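Side-chain contacts in naphthalene dioxygenase large subunit (PDB 2B1X), which carries a Rieske [2Fe-2S] cluster and a separate mononuclear iron site, as the large subunit of an oxygenase of the Rieske non-heme iron family: residues G59-R64 with Q70-R75; T103-C108 with G112-N117. One frame throughout, in Å; residues are numbered along the deposited sequence.

Contacts 1 and 2 are two beta hairpins of the Rieske domain, one following the other along the chain, with centres about 13 Å apart. G59 O of contact 1 probably accepts a hydrogen bond from T103 N of contact 2, at 2.9 Å. C74 SG packs on N117 O at 3.4 Å, while the rings of F106 and Y61 are stacked edge-to-face and F106 CZ lies 3.7 Å from I72 CG2. Contact 2 supplies part of the [2Fe-2S] pocket, whereas in contact 1 the side chain of I72 remains about 12 Å from the cluster. Both contacts touch the second copy of this subunit, and the mononuclear iron is held elsewhere by H216, H221 and D372.

Contact 1: G59-R64 with Q70-R75; sequences GDYVVR and QFIVCR
V62 and V73 form a hydrogen-bonded antiparallel pair in which each residue spends both its amide N-H and its carbonyl oxygen on the other. The bond from V73 N to V62 O, 2.9 Å long, is nearly straight, with 175° at the hydrogen. R64 and F71 repeat the double exchange nearer the turn, where F71 N lies 2.8 Å from R64 O. At the far end the pairing shifts by one residue: R75 N donates to D60 O at 3.0 Å, but R75 O accepts from G59 N at 2.7 Å. With the positive phi of G59 (98°), this is the bonding pattern of a G1 beta bulge. Two acceptors have a further, weaker partner, for the CA-H of Y61 points at V73 O and that of V63 at F71 O.

The alternate residues pack by their side chains. Y61 CB lies 3.5 Å from C74 CB and also touches the CG2 branch of I72. V63 turns CG1 anti to its backbone N (chi1 179°), which sets this methyl against Q70 CG at a tight 3.2 Å. On the face of V62 and V73, V62 CG2 sits 3.8 Å from the guanidinium plane of R64, over its centre.

The polar ends find partners beyond the two strands. R64 forms a salt bridge with E54 and a hydrogen bond to L49 O; Q70 OE1 is gripped by N86 and Q94, and its NE2 is bonded to Y65 OH. D60 bonds to E57 N and N102, R75 to I55 O. Backbone bonds of Y61 and V63 to G101 and E99, and of Q70 and I72 to N86 and H84, place this hairpin at the centre of a four-stranded antiparallel sheet in the Rieske domain.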
ATOM      1  N   GLY A  59      33.149 -12.241 -14.804  1.00 14.71           N
ATOM      2  CA  GLY A  59      31.833 -11.927 -15.345  1.00 13.53           C
ATOM      3  C   GLY A  59      30.670 -12.088 -14.367  1.00 13.51           C
ATOM      4  O   GLY A  59      29.574 -11.516 -14.590  1.00 13.42           O
ATOM      5  N   ASP A  60      30.877 -12.882 -13.312  1.00 12.83           N
ATOM      6  CA  ASP A  60      29.868 -13.090 -12.260  1.00 12.47           C
ATOM      7  C   ASP A  60      29.538 -11.753 -11.564  1.00 12.18           C
ATOM      8  O   ASP A  60      30.426 -10.920 -11.302  1.00 12.20           O
ATOM      9  CB  ASP A  60      30.357 -14.079 -11.210  1.00 11.82           C
ATOM     10  CG  ASP A  60      30.331 -15.547 -11.675  1.00 13.69           C
ATOM     11  OD1 ASP A  60      29.828 -15.877 -12.775  1.00 13.95           O
ATOM     12  OD2 ASP A  60      30.822 -16.468 -10.992  1.00 15.25           O
ATOM     13  N   TYR A  61      28.260 -11.552 -11.271  1.00 10.65           N
ATOM     14  CA  TYR A  61      27.847 -10.377 -10.523  1.00 11.26           C
ATOM     15  C   TYR A  61      26.613 -10.657  -9.681  1.00 11.11           C
ATOM     16  O   TYR A  61      25.818 -11.540 -10.019  1.00 11.22           O
ATOM     17  CB  TYR A  61      27.555  -9.215 -11.492  1.00 10.51           C
ATOM     18  CG  TYR A  61      26.328  -9.434 -12.336  1.00 12.58           C
ATOM     19  CD1 TYR A  61      25.055  -9.063 -11.863  1.00 14.70           C
ATOM     20  CD2 TYR A  61      26.434  -9.986 -13.617  1.00 13.05           C
ATOM     21  CE1 TYR A  61      23.906  -9.271 -12.644  1.00 15.87           C
ATOM     22  CE2 TYR A  61      25.319 -10.167 -14.423  1.00 15.07           C
ATOM     23  CZ  TYR A  61      24.051  -9.819 -13.929  1.00 17.56           C
ATOM     24  OH  TYR A  61      22.928  -9.991 -14.708  1.00 16.66           O
ATOM     25  N   VAL A  62      26.444  -9.862  -8.619  1.00 10.85           N
ATOM     26  CA  VAL A  62      25.214  -9.823  -7.841  1.00 10.83           C
ATOM     27  C   VAL A  62      24.885  -8.328  -7.689  1.00 10.76           C
ATOM     28  O   VAL A  62      25.779  -7.492  -7.780  1.00 10.97           O
ATOM     29  CB  VAL A  62      25.341 -10.508  -6.446  1.00 10.48           C
ATOM     30  CG1 VAL A  62      25.534 -12.038  -6.583  1.00 11.33           C
ATOM     31  CG2 VAL A  62      26.488  -9.920  -5.599  1.00 11.53           C
ATOM     32  N   VAL A  63      23.613  -8.013  -7.516  1.00 10.26           N
ATOM     33  CA  VAL A  63      23.184  -6.638  -7.256  1.00 10.25           C
ATOM     34  C   VAL A  63      22.831  -6.450  -5.764  1.00 10.90           C
ATOM     35  O   VAL A  63      21.922  -7.091  -5.247  1.00 11.55           O
ATOM     36  CB  VAL A  63      22.027  -6.236  -8.159  1.00 10.81           C
ATOM     37  CG1 VAL A  63      21.582  -4.789  -7.835  1.00  8.81           C
ATOM     38  CG2 VAL A  63      22.439  -6.345  -9.673  1.00 12.22           C
ATOM     39  N   ARG A  64      23.521  -5.529  -5.101  1.00 11.05           N
ATOM     40  CA  ARG A  64      23.428  -5.352  -3.655  1.00 11.40           C
ATOM     41  C   ARG A  64      23.306  -3.884  -3.283  1.00 11.87           C
ATOM     42  O   ARG A  64      23.350  -3.026  -4.186  1.00 13.22           O
ATOM     43  CB  ARG A  64      24.595  -6.060  -2.964  1.00 10.43           C
ATOM     44  CG  ARG A  64      24.616  -7.552  -3.268  1.00 11.90           C
ATOM     45  CD  ARG A  64      23.516  -8.360  -2.513  1.00 13.24           C
ATOM     46  NE  ARG A  64      23.334  -9.701  -3.048  1.00 11.40           N
ATOM     47  CZ  ARG A  64      24.119 -10.753  -2.775  1.00 13.45           C
ATOM     48  NH1 ARG A  64      25.175 -10.644  -1.955  1.00  8.57           N
ATOM     49  NH2 ARG A  64      23.855 -11.923  -3.329  1.00 11.65           N
ATOM     50  N   GLN A  70      21.867   1.200  -5.229  1.00 13.43           N
ATOM     51  CA  GLN A  70      22.007  -0.101  -5.804  1.00 13.62           C
ATOM     52  C   GLN A  70      23.340  -0.218  -6.538  1.00 13.41           C
ATOM     53  O   GLN A  70      23.658   0.633  -7.368  1.00 13.31           O
ATOM     54  CB  GLN A  70      20.826  -0.346  -6.744  1.00 14.08           C
ATOM     55  CG  GLN A  70      20.642  -1.802  -7.113  1.00 16.49           C
ATOM     56  CD  GLN A  70      19.545  -1.979  -8.151  1.00 17.74           C
ATOM     57  OE1 GLN A  70      19.699  -1.521  -9.243  1.00 17.87           O
ATOM     58  NE2 GLN A  70      18.457  -2.654  -7.800  1.00 21.67           N
ATOM     59  N   PHE A  71      24.099  -1.281  -6.227  1.00 12.38           N
ATOM     60  CA  PHE A  71      25.438  -1.485  -6.761  1.00 12.63           C
ATOM     61  C   PHE A  71      25.572  -2.828  -7.422  1.00 12.82           C
ATOM     62  O   PHE A  71      25.082  -3.828  -6.895  1.00 13.79           O
ATOM     63  CB  PHE A  71      26.505  -1.348  -5.656  1.00 11.80           C
ATOM     64  CG  PHE A  71      26.644   0.041  -5.144  1.00 13.55           C
ATOM     65  CD1 PHE A  71      25.844   0.492  -4.082  1.00 12.35           C
ATOM     66  CD2 PHE A  71      27.537   0.932  -5.758  1.00 13.68           C
ATOM     67  CE1 PHE A  71      25.949   1.822  -3.617  1.00 12.14           C
ATOM     68  CE2 PHE A  71      27.653   2.263  -5.304  1.00 14.58           C
ATOM     69  CZ  PHE A  71      26.841   2.710  -4.245  1.00 14.14           C
ATOM     70  N   ILE A  72      26.219  -2.859  -8.589  1.00 12.62           N
ATOM     71  CA  ILE A  72      26.671  -4.134  -9.160  1.00 12.45           C
ATOM     72  C   ILE A  72      27.998  -4.517  -8.495  1.00 13.00           C
ATOM     73  O   ILE A  72      28.962  -3.731  -8.499  1.00 12.96           O
ATOM     74  CB  ILE A  72      26.891  -3.994 -10.704  1.00 12.48           C
ATOM     75  CG1 ILE A  72      25.581  -3.668 -11.417  1.00 12.60           C
ATOM     76  CG2 ILE A  72      27.476  -5.242 -11.284  1.00 11.26           C
ATOM     77  CD1 ILE A  72      25.837  -3.026 -12.797  1.00 12.33           C
ATOM     78  N   VAL A  73      28.048  -5.720  -7.925  1.00 12.59           N
ATOM     79  CA  VAL A  73      29.270  -6.191  -7.318  1.00 12.22           C
ATOM     80  C   VAL A  73      29.712  -7.355  -8.180  1.00 12.48           C
ATOM     81  O   VAL A  73      29.001  -8.332  -8.274  1.00 12.00           O
ATOM     82  CB  VAL A  73      29.048  -6.601  -5.821  1.00 12.52           C
ATOM     83  CG1 VAL A  73      30.355  -7.179  -5.203  1.00 11.51           C
ATOM     84  CG2 VAL A  73      28.561  -5.398  -5.032  1.00  9.95           C
ATOM     85  N   CYS A  74      30.851  -7.228  -8.848  1.00 12.71           N
ATOM     86  CA  CYS A  74      31.220  -8.218  -9.857  1.00 14.12           C
ATOM     87  C   CYS A  74      32.700  -8.555  -9.865  1.00 14.52           C
ATOM     88  O   CYS A  74      33.515  -7.837  -9.289  1.00 15.24           O
ATOM     89  CB  CYS A  74      30.761  -7.775 -11.248  1.00 14.58           C
ATOM     90  SG  CYS A  74      31.543  -6.269 -11.888  1.00 17.84           S
ATOM     91  N   ARG A  75      33.030  -9.691 -10.460  1.00 14.54           N
ATOM     92  CA  ARG A  75      34.413 -10.033 -10.756  1.00 15.06           C
ATOM     93  C   ARG A  75      34.578  -9.714 -12.230  1.00 15.28           C
ATOM     94  O   ARG A  75      33.873 -10.279 -13.083  1.00 14.96           O
ATOM     95  CB  ARG A  75      34.695 -11.519 -10.488  1.00 15.16           C
ATOM     96  CG  ARG A  75      36.210 -11.895 -10.540  1.00 16.67           C
ATOM     97  CD  ARG A  75      36.511 -13.325 -10.130  1.00 16.33           C
ATOM     98  NE  ARG A  75      35.995 -13.677  -8.804  1.00 18.92           N
ATOM     99  CZ  ARG A  75      36.661 -13.554  -7.652  1.00 19.96           C
ATOM    100  NH1 ARG A  75      37.886 -13.065  -7.615  1.00 22.57           N
ATOM    101  NH2 ARG A  75      36.086 -13.922  -6.527  1.00 18.73           N
TER

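Contact 2: T103-C108 with G112-N117; sequences TSHFRC and GWTYSN. With FES (Fe2/s2 (inorganic) cluster), chain H.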
ATOM      1  N   THR A 103      28.022 -11.763 -17.052  1.00 14.31           N
ATOM      2  CA  THR A 103      28.145 -11.019 -18.278  1.00 13.56           C
ATOM      3  C   THR A 103      29.521 -10.347 -18.416  1.00 13.52           C
ATOM      4  O   THR A 103      30.165  -9.995 -17.424  1.00 12.96           O
ATOM      5  CB  THR A 103      26.964 -10.002 -18.426  1.00 13.94           C
ATOM      6  OG1 THR A 103      26.984  -9.490 -19.747  1.00 13.43           O
ATOM      7  CG2 THR A 103      27.122  -8.755 -17.534  1.00 11.71           C
ATOM      8  N   SER A 104      29.971 -10.178 -19.657  1.00 13.40           N
ATOM      9  CA  SER A 104      31.196  -9.445 -19.915  1.00 13.24           C
ATOM     10  C   SER A 104      30.925  -7.944 -20.011  1.00 13.22           C
ATOM     11  O   SER A 104      31.832  -7.133 -19.793  1.00 13.53           O
ATOM     12  CB  SER A 104      31.857  -9.947 -21.206  1.00 13.52           C
ATOM     13  OG  SER A 104      31.090  -9.598 -22.347  1.00 13.69           O
ATOM     14  N   HIS A 105      29.680  -7.583 -20.322  1.00 13.23           N
ATOM     15  CA  HIS A 105      29.279  -6.173 -20.561  1.00 13.83           C
ATOM     16  C   HIS A 105      27.869  -5.861 -20.037  1.00 14.13           C
ATOM     17  O   HIS A 105      27.014  -6.750 -19.961  1.00 13.37           O
ATOM     18  CB  HIS A 105      29.315  -5.804 -22.060  1.00 13.38           C
ATOM     19  CG  HIS A 105      30.690  -5.833 -22.658  1.00 16.02           C
ATOM     20  ND1 HIS A 105      31.374  -7.010 -22.869  1.00 16.29           N
ATOM     21  CD2 HIS A 105      31.523  -4.836 -23.050  1.00 16.37           C
ATOM     22  CE1 HIS A 105      32.562  -6.738 -23.390  1.00 18.30           C
ATOM     23  NE2 HIS A 105      32.678  -5.427 -23.510  1.00 18.08           N
ATOM     24  N   PHE A 106      27.650  -4.593 -19.703  1.00 13.80           N
ATOM     25  CA  PHE A 106      26.353  -4.098 -19.263  1.00 14.64           C
ATOM     26  C   PHE A 106      25.932  -3.069 -20.295  1.00 14.86           C
ATOM     27  O   PHE A 106      26.600  -2.065 -20.491  1.00 15.43           O
ATOM     28  CB  PHE A 106      26.401  -3.467 -17.862  1.00 14.06           C
ATOM     29  CG  PHE A 106      26.829  -4.419 -16.795  1.00 15.72           C
ATOM     30  CD1 PHE A 106      28.084  -4.304 -16.215  1.00 14.53           C
ATOM     31  CD2 PHE A 106      25.969  -5.431 -16.358  1.00 14.03           C
ATOM     32  CE1 PHE A 106      28.492  -5.193 -15.236  1.00 16.09           C
ATOM     33  CE2 PHE A 106      26.373  -6.319 -15.367  1.00 16.76           C
ATOM     34  CZ  PHE A 106      27.650  -6.206 -14.810  1.00 16.05           C
ATOM     35  N   ARG A 107      24.846  -3.364 -20.982  1.00 14.84           N
ATOM     36  CA  ARG A 107      24.320  -2.504 -22.022  1.00 16.01           C
ATOM     37  C   ARG A 107      23.028  -1.877 -21.543  1.00 14.75           C
ATOM     38  O   ARG A 107      22.105  -2.598 -21.172  1.00 14.38           O
ATOM     39  CB  ARG A 107      24.039  -3.363 -23.233  1.00 16.86           C
ATOM     40  CG  ARG A 107      23.741  -2.612 -24.444  1.00 22.29           C
ATOM     41  CD  ARG A 107      24.870  -2.693 -25.441  1.00 30.08           C
ATOM     42  NE  ARG A 107      24.436  -3.392 -26.632  1.00 34.99           N
ATOM     43  CZ  ARG A 107      24.142  -2.803 -27.781  1.00 36.78           C
ATOM     44  NH1 ARG A 107      24.241  -1.475 -27.916  1.00 36.41           N
ATOM     45  NH2 ARG A 107      23.743  -3.553 -28.799  1.00 38.09           N
ATOM     46  N   CYS A 108      22.972  -0.543 -21.552  1.00 13.67           N
ATOM     47  CA  CYS A 108      21.835   0.202 -21.055  1.00 12.90           C
ATOM     48  C   CYS A 108      20.690   0.111 -22.040  1.00 12.73           C
ATOM     49  O   CYS A 108      20.856   0.470 -23.207  1.00 12.65           O
ATOM     50  CB  CYS A 108      22.190   1.679 -20.823  1.00 12.62           C
ATOM     51  SG  CYS A 108      20.768   2.653 -20.296  1.00 14.45           S
ATOM     52  N   GLY A 112      21.491   2.504 -25.183  1.00 10.74           N
ATOM     53  CA  GLY A 112      22.524   1.556 -25.595  1.00 11.26           C
ATOM     54  C   GLY A 112      23.985   1.869 -25.280  1.00 10.60           C
ATOM     55  O   GLY A 112      24.839   1.267 -25.882  1.00 11.32           O
ATOM     56  N   TRP A 113      24.285   2.805 -24.377  1.00 10.78           N
ATOM     57  CA  TRP A 113      25.647   2.995 -23.903  1.00 10.50           C
ATOM     58  C   TRP A 113      26.063   1.655 -23.310  1.00 10.83           C
ATOM     59  O   TRP A 113      25.270   1.003 -22.633  1.00 10.65           O
ATOM     60  CB  TRP A 113      25.691   4.069 -22.820  1.00 10.51           C
ATOM     61  CG  TRP A 113      25.601   5.523 -23.364  1.00 10.93           C
ATOM     62  CD1 TRP A 113      25.067   5.927 -24.542  1.00 11.08           C
ATOM     63  CD2 TRP A 113      26.078   6.707 -22.715  1.00 10.67           C
ATOM     64  NE1 TRP A 113      25.168   7.292 -24.668  1.00 11.38           N
ATOM     65  CE2 TRP A 113      25.810   7.790 -23.567  1.00 10.99           C
ATOM     66  CE3 TRP A 113      26.754   6.956 -21.506  1.00 11.30           C
ATOM     67  CZ2 TRP A 113      26.141   9.101 -23.236  1.00 10.97           C
ATOM     68  CZ3 TRP A 113      27.082   8.259 -21.179  1.00 10.75           C
ATOM     69  CH2 TRP A 113      26.786   9.312 -22.040  1.00 10.86           C
ATOM     70  N   THR A 114      27.290   1.248 -23.601  1.00 11.03           N
ATOM     71  CA  THR A 114      27.753  -0.096 -23.267  1.00 11.29           C
ATOM     72  C   THR A 114      28.986   0.004 -22.399  1.00 11.14           C
ATOM     73  O   THR A 114      29.957   0.686 -22.771  1.00 10.27           O
ATOM     74  CB  THR A 114      28.084  -0.836 -24.588  1.00 12.00           C
ATOM     75  OG1 THR A 114      26.889  -0.883 -25.392  1.00 14.38           O
ATOM     76  CG2 THR A 114      28.435  -2.315 -24.336  1.00 11.71           C
ATOM     77  N   TYR A 115      28.954  -0.718 -21.279  1.00 11.09           N
ATOM     78  CA  TYR A 115      30.016  -0.696 -20.292  1.00 11.21           C
ATOM     79  C   TYR A 115      30.662  -2.069 -20.160  1.00 11.93           C
ATOM     80  O   TYR A 115      29.967  -3.087 -20.104  1.00 12.54           O
ATOM     81  CB  TYR A 115      29.492  -0.228 -18.924  1.00 11.07           C
ATOM     82  CG  TYR A 115      28.751   1.133 -18.928  1.00 11.76           C
ATOM     83  CD1 TYR A 115      27.397   1.208 -19.243  1.00 10.93           C
ATOM     84  CD2 TYR A 115      29.404   2.315 -18.563  1.00  8.92           C
ATOM     85  CE1 TYR A 115      26.724   2.447 -19.222  1.00 12.51           C
ATOM     86  CE2 TYR A 115      28.754   3.524 -18.507  1.00 10.82           C
ATOM     87  CZ  TYR A 115      27.413   3.595 -18.847  1.00 10.93           C
ATOM     88  OH  TYR A 115      26.761   4.804 -18.805  1.00 14.28           O
ATOM     89  N   SER A 116      31.995  -2.107 -20.131  1.00 11.60           N
ATOM     90  CA  SER A 116      32.693  -3.306 -19.631  1.00 11.94           C
ATOM     91  C   SER A 116      32.297  -3.596 -18.197  1.00 12.34           C
ATOM     92  O   SER A 116      31.941  -2.676 -17.456  1.00 11.51           O
ATOM     93  CB  SER A 116      34.202  -3.087 -19.712  1.00 11.74           C
ATOM     94  OG  SER A 116      34.902  -4.236 -19.309  1.00 13.16           O
ATOM     95  N   ASN A 117      32.400  -4.865 -17.771  1.00 13.37           N
ATOM     96  CA  ASN A 117      32.204  -5.184 -16.349  1.00 13.69           C
ATOM     97  C   ASN A 117      33.329  -4.606 -15.474  1.00 13.54           C
ATOM     98  O   ASN A 117      33.260  -4.589 -14.249  1.00 14.14           O
ATOM     99  CB  ASN A 117      32.003  -6.695 -16.112  1.00 13.35           C
ATOM    100  CG  ASN A 117      33.097  -7.533 -16.697  1.00 14.55           C
ATOM    101  OD1 ASN A 117      34.205  -7.057 -16.981  1.00 13.59           O
ATOM    102  ND2 ASN A 117      32.796  -8.814 -16.885  1.00 14.61           N
TER
HETATM  103 FE1  FES H 501      20.741   6.783 -22.093  1.00 20.90          FE
HETATM  104 FE2  FES H 501      21.613   4.712 -20.498  1.00 20.79          FE
HETATM  105  S1  FES H 501      22.060   5.053 -22.647  1.00 22.34           S
HETATM  106  S2  FES H 501      20.136   6.320 -20.001  1.00 20.74           S
HETATM  107  O   HOH W   1      34.266  -6.464 -20.624  1.00 50.79           O
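C108 and W113 meet through the straight bond from C108 N to W113 O, 3.0 Å long, beside the cluster. C108 SG, carried anti to its backbone N (chi1 177°), binds the cluster iron FE2 at 2.2 Å, and C88 is the second cysteine ligand. The bridging sulfide S1 is approached by the amide nitrogens of G112 and W113, with W113 N at 3.6 Å. G112 N also makes a weak bond to C108 O, closing the turn.

One step out, F106 and Y115 exchange backbone bonds, F106 N reaching Y115 O at 2.8 Å. F106 O lies in the plane of the Y115 ring, at its edge, 3.6 Å from CD1. The phenol of Y115 leads to the other cluster loop, where its OH bonds to R89 N beside C88.

N117 fastens the far end. Its ND2 donates to T103 O at 2.9 Å on a lone pair in the carbonyl plane, whereas its backbone N approaches S104 O from above the S104 carbonyl plane. A water 2.7 Å from S104 O donates to it and bridges to S116 OG. The F106 ring crosses the N117 side chain at about a right angle, CE1 lying 3.9 Å from CB.

Thiolate ligation by the cysteine pair probably favours the ferric state of this iron, and the amide dipoles near S1 would be expected to stabilise negative charge on the sulfide.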